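Local coordinates for hypothetical protein (Uncultured marine organism, PDB 2OD6) that is of unknown function but binds 10-oxohexadecanoic acid in a pocket of its dimeric ferredoxin-like fold, and so probably handles fatty-acid-like ligands, at residues A[22-27]-A[61-66]; A[26-31]-A[47-52]; A[37-42]-A[65-70]. One frame throughout, in Å; residues are numbered along the deposited sequence. Where two conformers were deposited one is given.

Contact 1: A[22-27]-A[61-66]; sequences ELFIDA and VVMTYE. With OHA (10-oxohexadecanoic acid), chain E.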
loop_
_atom_site.group_PDB
_atom_site.type_symbol
_atom_site.label_atom_id
_atom_site.label_comp_id
_atom_site.label_asym_id
_atom_site.label_seq_id
_atom_site.Cartn_x
_atom_site.Cartn_y
_atom_site.Cartn_z
ATOM N N GLU A 22 3.657 -8.175 17.638
ATOM C CA GLU A 22 4.513 -7.104 18.185
ATOM C C GLU A 22 5.979 -7.579 18.235
ATOM O O GLU A 22 6.897 -6.787 18.111
ATOM C CB GLU A 22 4.053 -6.676 19.585
ATOM C CG GLU A 22 2.762 -5.863 19.656
ATOM C CD GLU A 22 2.762 -4.637 18.789
ATOM O OE1 GLU A 22 3.799 -3.945 18.699
ATOM O OE2 GLU A 22 1.703 -4.347 18.187
ATOM N N LEU A 23 6.202 -8.883 18.436
ATOM C CA LEU A 23 7.594 -9.405 18.338
ATOM C C LEU A 23 8.203 -9.124 16.971
ATOM O O LEU A 23 9.378 -8.733 16.850
ATOM C CB LEU A 23 7.625 -10.906 18.668
ATOM C CG LEU A 23 7.585 -11.439 20.101
ATOM C CD1 LEU A 23 7.102 -12.917 20.212
ATOM C CD2 LEU A 23 8.952 -11.285 20.808
ATOM N N PHE A 24 7.363 -9.196 15.936
ATOM C CA PHE A 24 7.761 -8.850 14.588
ATOM C C PHE A 24 7.997 -7.394 14.416
ATOM O O PHE A 24 9.040 -7.024 13.844
ATOM C CB PHE A 24 6.684 -9.319 13.590
ATOM C CG PHE A 24 7.070 -9.139 12.182
ATOM C CD1 PHE A 24 7.883 -10.075 11.550
ATOM C CD2 PHE A 24 6.625 -8.011 11.464
ATOM C CE1 PHE A 24 8.265 -9.883 10.226
ATOM C CE2 PHE A 24 6.989 -7.827 10.157
ATOM C CZ PHE A 24 7.836 -8.732 9.544
ATOM N N ILE A 25 7.053 -6.555 14.846
ATOM C CA ILE A 25 7.269 -5.055 14.716
ATOM C C ILE A 25 8.576 -4.632 15.386
ATOM O O ILE A 25 9.314 -3.770 14.866
ATOM C CB ILE A 25 6.075 -4.226 15.313
ATOM C CG1 ILE A 25 4.893 -4.148 14.344
ATOM C CG2 ILE A 25 6.410 -2.858 15.638
ATOM C CD1 ILE A 25 3.749 -4.950 14.761
ATOM N N ASP A 26 8.820 -5.166 16.575
ATOM C CA ASP A 26 10.005 -4.839 17.349
ATOM C C ASP A 26 11.283 -5.272 16.607
ATOM O O ASP A 26 12.237 -4.471 16.459
ATOM C CB ASP A 26 9.878 -5.472 18.733
ATOM C CG ASP A 26 10.943 -4.957 19.723
ATOM O OD1 ASP A 26 11.124 -3.722 19.835
ATOM O OD2 ASP A 26 11.612 -5.807 20.315
ATOM N N ALA A 27 11.276 -6.504 16.079
ATOM C CA ALA A 27 12.407 -7.021 15.283
ATOM C C ALA A 27 12.705 -6.101 14.118
ATOM O O ALA A 27 13.866 -5.731 13.852
ATOM C CB ALA A 27 12.132 -8.467 14.818
ATOM N N VAL A 61 -0.137 -6.378 9.570
ATOM C CA VAL A 61 0.523 -5.120 9.129
ATOM C C VAL A 61 0.657 -5.172 7.660
ATOM O O VAL A 61 0.835 -6.205 7.070
ATOM C CB VAL A 61 1.880 -4.936 9.821
ATOM C CG1 VAL A 61 1.643 -4.808 11.367
ATOM C CG2 VAL A 61 2.867 -6.067 9.503
ATOM N N VAL A 62 0.610 -4.000 7.030
ATOM C CA VAL A 62 1.026 -3.888 5.662
ATOM C C VAL A 62 2.316 -3.069 5.634
ATOM O O VAL A 62 2.379 -1.963 6.157
ATOM C CB VAL A 62 -0.064 -3.205 4.750
ATOM C CG1 VAL A 62 0.463 -2.957 3.302
ATOM C CG2 VAL A 62 -1.315 -4.081 4.717
HETATM N N MSE A 63 3.322 -3.628 4.965
HETATM C CA MSE A 63 4.600 -3.012 4.753
HETATM C C MSE A 63 4.732 -2.481 3.314
HETATM O O MSE A 63 4.466 -3.207 2.328
HETATM C CB MSE A 63 5.658 -4.044 5.101
HETATM C CG MSE A 63 5.617 -4.392 6.590
HETATM SE SE MSE A 63 7.117 -5.585 6.961
HETATM C CE MSE A 63 6.515 -7.167 6.154
ATOM N N THR A 64 5.102 -1.227 3.145
ATOM C CA THR A 64 5.194 -0.718 1.837
ATOM C C THR A 64 6.672 -0.420 1.566
ATOM O O THR A 64 7.348 0.134 2.414
ATOM C CB THR A 64 4.335 0.562 1.636
ATOM O OG1 THR A 64 4.960 1.622 2.348
ATOM C CG2 THR A 64 2.902 0.364 2.144
ATOM N N TYR A 65 7.155 -0.826 0.389
ATOM C CA TYR A 65 8.494 -0.523 -0.091
ATOM C C TYR A 65 8.371 0.323 -1.347
ATOM O O TYR A 65 7.848 -0.142 -2.350
ATOM C CB TYR A 65 9.188 -1.825 -0.430
ATOM C CG TYR A 65 9.340 -2.715 0.727
ATOM C CD1 TYR A 65 8.309 -3.592 1.062
ATOM C CD2 TYR A 65 10.477 -2.690 1.525
ATOM C CE1 TYR A 65 8.402 -4.463 2.167
ATOM C CE2 TYR A 65 10.584 -3.581 2.651
ATOM C CZ TYR A 65 9.541 -4.434 2.937
ATOM O OH TYR A 65 9.644 -5.256 4.000
ATOM N N GLU A 66 8.802 1.563 -1.312
ATOM C CA GLU A 66 8.678 2.415 -2.454
ATOM C C GLU A 66 10.056 2.539 -3.116
ATOM O O GLU A 66 10.953 3.137 -2.547
ATOM C CB GLU A 66 8.204 3.808 -2.040
ATOM C CG GLU A 66 6.718 3.865 -1.738
ATOM C CD GLU A 66 6.291 5.139 -1.091
ATOM O OE1 GLU A 66 6.571 6.253 -1.610
ATOM O OE2 GLU A 66 5.640 5.006 -0.044
HETATM O O2 OHA E . 9.697 -5.373 -2.654
HETATM C C16 OHA E . 9.543 -6.435 -2.057
HETATM O O3 OHA E . 8.832 -7.340 -2.693
HETATM C C15 OHA E . 10.156 -6.742 -0.699
HETATM C C14 OHA E . 9.423 -7.885 0.028
HETATM C C13 OHA E . 10.135 -8.441 1.286
HETATM C C12 OHA E . 9.276 -8.444 2.567
HETATM C C11 OHA E . 9.753 -9.423 3.675
HETATM C C10 OHA E . 9.806 -8.855 5.109
HETATM C C9 OHA E . 11.098 -8.036 5.327
HETATM C C8 OHA E . 11.115 -7.067 6.533
HETATM C C7 OHA E . 12.342 -6.146 6.478
HETATM O O1 OHA E . 12.310 -5.094 5.846
HETATM C C6 OHA E . 13.650 -6.470 7.166
HETATM C C5 OHA E . 13.592 -7.720 8.043
HETATM C C4 OHA E . 14.927 -7.910 8.788
HETATM C C3 OHA E . 14.951 -9.040 9.836
HETATM C C2 OHA E . 13.861 -8.978 10.914
HETATM C C1 OHA E . 12.959 -10.203 10.834
#

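Contact 2: A[26-31]-A[47-52]; sequences DAVEKT and FSMNRV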
loop_
_atom_site.group_PDB
_atom_site.type_symbol
_atom_site.label_atom_id
_atom_site.label_comp_id
_atom_site.label_asym_id
_atom_site.label_seq_id
_atom_site.Cartn_x
_atom_site.Cartn_y
_atom_site.Cartn_z
ATOM N N ASP A 26 8.820 -5.166 16.575
ATOM C CA ASP A 26 10.005 -4.839 17.349
ATOM C C ASP A 26 11.283 -5.272 16.607
ATOM O O ASP A 26 12.237 -4.471 16.459
ATOM C CB ASP A 26 9.878 -5.472 18.733
ATOM C CG ASP A 26 10.943 -4.957 19.723
ATOM O OD1 ASP A 26 11.124 -3.722 19.835
ATOM O OD2 ASP A 26 11.612 -5.807 20.315
ATOM N N ALA A 27 11.276 -6.504 16.079
ATOM C CA ALA A 27 12.407 -7.021 15.283
ATOM C C ALA A 27 12.705 -6.101 14.118
ATOM O O ALA A 27 13.866 -5.731 13.852
ATOM C CB ALA A 27 12.132 -8.467 14.818
ATOM N N VAL A 28 11.656 -5.663 13.419
ATOM C CA VAL A 28 11.827 -4.875 12.219
ATOM C C VAL A 28 12.362 -3.501 12.632
ATOM O O VAL A 28 13.261 -2.909 11.981
ATOM C CB VAL A 28 10.459 -4.760 11.413
ATOM C CG1 VAL A 28 10.535 -3.668 10.311
ATOM C CG2 VAL A 28 10.002 -6.152 10.880
ATOM N N GLU A 29 11.810 -2.962 13.714
ATOM C CA GLU A 29 12.280 -1.656 14.224
ATOM C C GLU A 29 13.735 -1.736 14.709
ATOM O O GLU A 29 14.558 -0.873 14.421
ATOM C CB GLU A 29 11.386 -1.185 15.362
ATOM C CG GLU A 29 9.999 -0.742 14.913
ATOM C CD GLU A 29 9.034 -0.473 16.079
ATOM O OE1 GLU A 29 9.222 -1.065 17.178
ATOM O OE2 GLU A 29 8.081 0.326 15.878
ATOM N N LYS A 30 14.066 -2.793 15.422
ATOM C CA LYS A 30 15.393 -2.882 16.029
ATOM C C LYS A 30 16.509 -3.090 14.991
ATOM O O LYS A 30 17.619 -2.627 15.208
ATOM C CB LYS A 30 15.432 -3.956 17.139
ATOM C CG LYS A 30 14.720 -3.470 18.421
ATOM C CD LYS A 30 14.855 -4.417 19.551
ATOM C CE LYS A 30 14.166 -3.911 20.811
ATOM N NZ LYS A 30 13.881 -5.104 21.688
ATOM N N THR A 31 16.210 -3.748 13.872
ATOM C CA THR A 31 17.216 -4.080 12.857
ATOM C C THR A 31 17.295 -3.036 11.739
ATOM O O THR A 31 18.159 -3.104 10.841
ATOM C CB THR A 31 16.951 -5.474 12.275
ATOM O OG1 THR A 31 15.677 -5.507 11.624
ATOM C CG2 THR A 31 16.975 -6.526 13.397
ATOM N N PHE A 47 10.118 3.335 3.269
ATOM C CA PHE A 47 9.476 2.150 3.855
ATOM C C PHE A 47 8.398 2.576 4.883
ATOM O O PHE A 47 8.557 3.590 5.550
ATOM C CB PHE A 47 10.510 1.295 4.560
ATOM C CG PHE A 47 9.921 0.199 5.398
ATOM C CD1 PHE A 47 9.656 -1.024 4.843
ATOM C CD2 PHE A 47 9.664 0.390 6.770
ATOM C CE1 PHE A 47 9.118 -2.045 5.607
ATOM C CE2 PHE A 47 9.126 -0.631 7.549
ATOM C CZ PHE A 47 8.873 -1.854 6.966
ATOM N N SER A 48 7.318 1.784 5.022
ATOM C CA SER A 48 6.319 2.024 6.102
ATOM C C SER A 48 5.751 0.743 6.542
ATOM O O SER A 48 5.726 -0.170 5.747
ATOM C CB SER A 48 5.229 3.043 5.707
ATOM O OG SER A 48 4.284 2.533 4.784
HETATM N N MSE A 49 5.390 0.665 7.829
HETATM C CA MSE A 49 4.662 -0.486 8.392
HETATM C C MSE A 49 3.352 0.074 8.944
HETATM O O MSE A 49 3.347 1.092 9.607
HETATM C CB MSE A 49 5.507 -1.243 9.442
HETATM C CG MSE A 49 4.856 -2.373 10.138
HETATM SE SE MSE A 49 6.369 -3.487 10.714
HETATM C CE MSE A 49 7.342 -1.981 11.658
ATOM N N ASN A 50 2.239 -0.650 8.727
ATOM C CA ASN A 50 0.892 -0.066 8.958
ATOM C C ASN A 50 0.064 -1.085 9.586
ATOM O O ASN A 50 0.050 -2.158 9.040
ATOM C CB ASN A 50 0.283 0.350 7.605
ATOM C CG ASN A 50 1.167 1.305 6.828
ATOM O OD1 ASN A 50 1.076 2.516 7.017
ATOM N ND2 ASN A 50 2.038 0.757 5.897
ATOM N N ARG A 51 -0.574 -0.795 10.724
ATOM C CA ARG A 51 -1.358 -1.809 11.444
ATOM C C ARG A 51 -2.764 -1.718 10.876
ATOM O O ARG A 51 -3.345 -0.629 10.886
ATOM C CB ARG A 51 -1.421 -1.408 12.927
ATOM C CG ARG A 51 -2.460 -2.114 13.756
ATOM C CD ARG A 51 -2.042 -3.412 13.870
ATOM N NE ARG A 51 -2.990 -4.190 14.665
ATOM C CZ ARG A 51 -3.285 -3.986 15.945
ATOM N NH1 ARG A 51 -2.646 -3.117 16.695
ATOM N NH2 ARG A 51 -4.159 -4.804 16.494
ATOM N N VAL A 52 -3.335 -2.854 10.471
ATOM C CA VAL A 52 -4.662 -2.864 9.847
ATOM C C VAL A 52 -5.680 -3.004 10.989
ATOM O O VAL A 52 -5.627 -3.982 11.749
ATOM C CB VAL A 52 -4.836 -3.995 8.809
ATOM C CG1 VAL A 52 -6.359 -4.026 8.285
ATOM C CG2 VAL A 52 -3.808 -3.848 7.589
#

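Contact 3: A[37-42]-A[65-70]; sequences KEMKSR and YEYKDR. With OHA (10-oxohexadecanoic acid), chain E.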
loop_
_atom_site.group_PDB
_atom_site.type_symbol
_atom_site.label_atom_id
_atom_site.label_comp_id
_atom_site.label_asym_id
_atom_site.label_seq_id
_atom_site.Cartn_x
_atom_site.Cartn_y
_atom_site.Cartn_z
ATOM N N LYS A 37 19.515 1.430 5.656
ATOM C CA LYS A 37 20.664 2.004 5.003
ATOM C C LYS A 37 20.972 1.214 3.732
ATOM O O LYS A 37 21.265 1.795 2.688
ATOM C CB LYS A 37 21.856 1.949 5.965
ATOM C CG LYS A 37 23.001 2.793 5.608
ATOM C CD LYS A 37 24.099 2.739 6.683
ATOM C CE LYS A 37 24.916 1.443 6.646
ATOM N NZ LYS A 37 24.313 0.355 7.487
ATOM N N GLU A 38 20.918 -0.111 3.828
ATOM C CA GLU A 38 21.286 -0.953 2.691
ATOM C C GLU A 38 20.321 -0.811 1.539
ATOM O O GLU A 38 20.734 -0.693 0.383
ATOM C CB GLU A 38 21.387 -2.415 3.117
ATOM C CG GLU A 38 22.526 -2.677 4.054
ATOM C CD GLU A 38 23.909 -2.542 3.417
ATOM O OE1 GLU A 38 24.035 -2.473 2.181
ATOM O OE2 GLU A 38 24.885 -2.524 4.177
HETATM N N MSE A 39 19.034 -0.818 1.856
HETATM C CA MSE A 39 17.991 -0.708 0.830
HETATM C C MSE A 39 17.947 0.673 0.154
HETATM O O MSE A 39 17.761 0.784 -1.063
HETATM C CB MSE A 39 16.614 -1.074 1.428
HETATM C CG MSE A 39 16.522 -2.488 1.824
HETATM SE SE MSE A 39 14.742 -3.082 2.348
HETATM C CE MSE A 39 13.893 -3.515 0.604
ATOM N N LYS A 40 18.144 1.725 0.931
ATOM C CA LYS A 40 18.146 3.047 0.372
ATOM C C LYS A 40 19.338 3.250 -0.512
ATOM O O LYS A 40 19.224 3.926 -1.538
ATOM C CB LYS A 40 18.084 4.121 1.450
ATOM C CG LYS A 40 16.745 4.169 2.157
ATOM C CD LYS A 40 16.564 5.499 2.839
ATOM C CE LYS A 40 15.143 5.641 3.371
ATOM N NZ LYS A 40 15.105 6.824 4.280
ATOM N N SER A 41 20.485 2.650 -0.160
ATOM C CA SER A 41 21.676 2.766 -1.007
ATOM C C SER A 41 21.455 2.056 -2.339
ATOM O O SER A 41 22.215 2.275 -3.276
ATOM C CB SER A 41 22.909 2.175 -0.324
ATOM O OG SER A 41 22.838 0.750 -0.333
ATOM N N ARG A 42 20.440 1.191 -2.398
ATOM C CA ARG A 42 20.046 0.482 -3.618
ATOM C C ARG A 42 18.811 1.041 -4.286
ATOM O O ARG A 42 18.293 0.439 -5.240
ATOM C CB ARG A 42 19.843 -0.989 -3.289
ATOM C CG ARG A 42 21.117 -1.666 -2.901
ATOM C CD ARG A 42 20.846 -3.043 -2.353
ATOM N NE ARG A 42 22.084 -3.779 -2.205
ATOM C CZ ARG A 42 22.940 -3.650 -1.193
ATOM N NH1 ARG A 42 22.712 -2.807 -0.201
ATOM N NH2 ARG A 42 24.050 -4.367 -1.190
ATOM N N TYR A 65 7.155 -0.826 0.389
ATOM C CA TYR A 65 8.494 -0.523 -0.091
ATOM C C TYR A 65 8.371 0.323 -1.347
ATOM O O TYR A 65 7.848 -0.142 -2.350
ATOM C CB TYR A 65 9.188 -1.825 -0.430
ATOM C CG TYR A 65 9.340 -2.715 0.727
ATOM C CD1 TYR A 65 8.309 -3.592 1.062
ATOM C CD2 TYR A 65 10.477 -2.690 1.525
ATOM C CE1 TYR A 65 8.402 -4.463 2.167
ATOM C CE2 TYR A 65 10.584 -3.581 2.651
ATOM C CZ TYR A 65 9.541 -4.434 2.937
ATOM O OH TYR A 65 9.644 -5.256 4.000
ATOM N N GLU A 66 8.802 1.563 -1.312
ATOM C CA GLU A 66 8.678 2.415 -2.454
ATOM C C GLU A 66 10.056 2.539 -3.116
ATOM O O GLU A 66 10.953 3.137 -2.547
ATOM C CB GLU A 66 8.204 3.808 -2.040
ATOM C CG GLU A 66 6.718 3.865 -1.738
ATOM C CD GLU A 66 6.291 5.139 -1.091
ATOM O OE1 GLU A 66 6.571 6.253 -1.610
ATOM O OE2 GLU A 66 5.640 5.006 -0.044
ATOM N N TYR A 67 10.192 1.988 -4.320
ATOM C CA TYR A 67 11.426 2.035 -5.067
ATOM C C TYR A 67 11.433 3.065 -6.204
ATOM O O TYR A 67 10.388 3.417 -6.776
ATOM C CB TYR A 67 11.709 0.671 -5.650
ATOM C CG TYR A 67 11.643 -0.488 -4.665
ATOM C CD1 TYR A 67 12.695 -0.756 -3.813
ATOM C CD2 TYR A 67 10.543 -1.335 -4.625
ATOM C CE1 TYR A 67 12.649 -1.836 -2.918
ATOM C CE2 TYR A 67 10.504 -2.416 -3.756
ATOM C CZ TYR A 67 11.577 -2.663 -2.926
ATOM O OH TYR A 67 11.574 -3.742 -2.070
ATOM N N LYS A 68 12.629 3.511 -6.550
ATOM C CA LYS A 68 12.837 4.503 -7.604
ATOM C C LYS A 68 12.336 3.974 -8.950
ATOM O O LYS A 68 11.797 4.719 -9.765
ATOM C CB LYS A 68 14.340 4.821 -7.680
ATOM C CG LYS A 68 14.790 6.057 -8.448
ATOM C CD LYS A 68 16.353 6.264 -8.284
ATOM C CE LYS A 68 17.215 5.804 -9.497
ATOM N NZ LYS A 68 18.792 5.952 -9.425
ATOM N N ASP A 69 12.525 2.677 -9.186
ATOM C CA ASP A 69 12.304 2.103 -10.523
ATOM C C ASP A 69 12.483 0.616 -10.470
ATOM O O ASP A 69 12.762 0.071 -9.410
ATOM C CB ASP A 69 13.237 2.713 -11.587
ATOM C CG ASP A 69 14.731 2.742 -11.181
ATOM O OD1 ASP A 69 15.202 1.894 -10.412
ATOM O OD2 ASP A 69 15.445 3.620 -11.698
ATOM N N ARG A 70 12.335 -0.034 -11.619
ATOM C CA ARG A 70 12.515 -1.503 -11.749
ATOM C C ARG A 70 13.895 -1.984 -11.324
ATOM O O ARG A 70 14.000 -2.981 -10.641
ATOM C CB ARG A 70 12.258 -1.949 -13.189
ATOM C CG ARG A 70 12.243 -3.465 -13.389
ATOM C CD ARG A 70 11.995 -3.858 -14.853
HETATM O O2 OHA E . 9.697 -5.373 -2.654
HETATM C C16 OHA E . 9.543 -6.435 -2.057
HETATM O O3 OHA E . 8.832 -7.340 -2.693
HETATM C C15 OHA E . 10.156 -6.742 -0.699
HETATM C C14 OHA E . 9.423 -7.885 0.028
HETATM C C13 OHA E . 10.135 -8.441 1.286
HETATM C C12 OHA E . 9.276 -8.444 2.567
HETATM C C11 OHA E . 9.753 -9.423 3.675
HETATM C C10 OHA E . 9.806 -8.855 5.109
HETATM C C9 OHA E . 11.098 -8.036 5.327
HETATM C C8 OHA E . 11.115 -7.067 6.533
HETATM C C7 OHA E . 12.342 -6.146 6.478
HETATM O O1 OHA E . 12.310 -5.094 5.846
HETATM C C6 OHA E . 13.650 -6.470 7.166
HETATM C C5 OHA E . 13.592 -7.720 8.043
HETATM C C4 OHA E . 14.927 -7.910 8.788
HETATM C C3 OHA E . 14.951 -9.040 9.836
HETATM C C2 OHA E . 13.861 -8.978 10.914
HETATM C C1 OHA E . 12.959 -10.203 10.834
#

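Contact 1: A[22-27]-A[61-66]
Met-63, a selenomethionine in this model, points its selenium at the rim of the Phe-24 ring: SE lies 3.9 Å from CE2 of Phe-24. Measured against the ring normal the selenium is 87° away, so it sits in the ring plane and makes an edge-on Met-aromatic contact. The two side chains come from opposite directions. A bend in the last torsion of Met-63 (chi3 -73°) lays its methyl along the same rim, with CE 4.0 Å from CZ of Phe-24, and also brings CE to 3.8 Å from C10 of the bound 10-oxohexadecanoic acid. Beside this pair, Ile-25 slants across Val-61 and sets CD1 4.0 Å from CG1 of that valine. Here helix 18-40 lies on one face of the four-stranded antiparallel sheet of a ferredoxin-like fold, and Val-61, Met-63 and Tyr-65 are the strand residues directed to the helical side. The residues between them point to the other face, where Val-62 and Thr-64 pack on Phe-10 of the second subunit. Further along the strand, Tyr-65 takes hold of the ligand in two ways. Its OH donates to the ketone oxygen O1 of the fatty acid at 3.2 Å, with O1 in the plane of the ring, while one ring face carries the chain, C15 standing 4.0 Å above it and offset toward the rim. A phenylalanine at Tyr-65 would keep that face, but the ketone O1 would probably lose its donor and this bend of the chain would be freer to turn. Phe-47 meets the Tyr-65 ring edge-to-face, and Phe-15 meets the Phe-24 ring with the planes at about 45°. Backbone hydrogen bonds to Ala-13, Thr-11 and Ser-9 hold Val-61, Met-63 and Tyr-65 to the neighbouring strand 7-15.

Contact 2: A[26-31]-A[47-52]
Val-28 and Met-49 face each other where segment 26-31 of helix 18-40 runs nearly antiparallel to segment 47-52 of strand 44-52, the axes of these short segments 158° apart in direction and 11.1 Å apart at closest approach. The two side chains meet tip to tip. CG1 of Val-28 is anti to its own backbone nitrogen (chi1 167°), which sends this branch to the strand, and it stops 3.9 Å from CE of Met-49, again a selenomethionine. Met-49 is extended until its last torsion (chi3 53°) turns the methyl toward the valine's CG1. The same CG1 lies 4.2 Å from CZ of Phe-47, which it approaches obliquely, so one methyl group touches two strand residues. Glu-29 adds a looser touch through its aliphatic CG, 4.4 Å from CE of Met-49. Trp-35 adjoins both segments: its ring meets Phe-47 edge-to-face and its NE1 bonds to the carbonyl oxygen of Val-28. Met-108 of the second subunit packs on Val-28, Glu-29 and Met-49, and residues 48-52 pair antiparallel with a strand of that subunit, so the sheet continues through the dimer interface. On the helix, Ala-27 O accepts from Thr-31 N and, at 2.9 Å, from Thr-31 OG1, on opposite faces of the carbonyl plane; Thr-31 also touches the fatty acid. Lys-30 NZ closes a salt bridge on the syn side of Asp-26 OD2 at 2.7 Å. Asn-50 ND2 donates nearly in its amide plane to Ser-48 OG at 3.1 Å and also bonds to Val-62 O, while Ser-48 OG bonds to Thr-64 OG1. These groups pair away from the interface; what joins helix and strand here is apolar packing, so it probably rests on buried hydrocarbon surface and van der Waals contact.

Contact 3: A[37-42]-A[65-70]
The fatty-acid pocket of this ferredoxin-like subunit has Tyr-65 and Tyr-67 in its wall, and Met-39 from the last turn of helix 18-40 packs against both. Met-39 is modelled as selenomethionine, and its terminal methyl does the touching: CE lies 3.5 Å from OH of Tyr-67 and 3.6 Å from CD2 of Tyr-65. The methyl comes to Tyr-67 at the ring edge, near its plane, but meets the Tyr-65 ring obliquely. The selenium makes a Met-aromatic contact with Tyr-65, 5.3 Å from SE to the ring centroid and 73° off the ring normal. A turn at the end of the Met-39 chain (chi3 84°) brings CE within touch of both tyrosines from the same side. Tyr-67 OH then donates to the carboxylate oxygen O2 of 10-oxohexadecanoic acid, at 2.6 Å, and O2 lies in the plane of the tyrosine ring. Ser-9 OG bonds to the ligand as well, while Leu-44 packs against Met-39 and both tyrosines. Next to Met-39, Glu-38 gathers bonds from the residues that follow. Its backbone O takes Ser-41 OG at 2.6 Å and Arg-42 NH1 at 3.0 Å from opposite faces of the carbonyl plane, OG tilted from it and NH1 well above it, not on a lone pair. The same NH1 makes a salt bridge to Glu-38 OE1 at 2.7 Å, on the anti side of that oxygen, and both acceptors lie close to the guanidinium plane. Past the strand, Asp-69 is the N-cap residue of helix 70-85. Met-39 therefore offers Tyr-65 and Tyr-67 an apolar flank, while the short bond from Tyr-67 OH gives the ligand's acid end a polar anchor and would be expected to ease any negative charge on that carboxylate.

From the N terminus, contact 1 opens first, at 22-27 on helix 18-40, and closes its loop on strand 59-67. Contact 2 starts a turn later, the two sharing Asp-26 and Ala-27, and returns sooner, to strand 44-52, outermost within the chain; its loop therefore nests within that of contact 1. Contact 3 leaves from the C-terminal part of the helix. Because 37-42 lies between 26-31 and 47-52 while 65-70 lies beyond 47-52, its loop crosses that of contact 2. It ends on the same strand as contact 1, overlapping it at Tyr-65 and Glu-66 and running into the turn beyond. Contacts 1 and 3, centres about 16 Å apart, both touch the bound fatty acid.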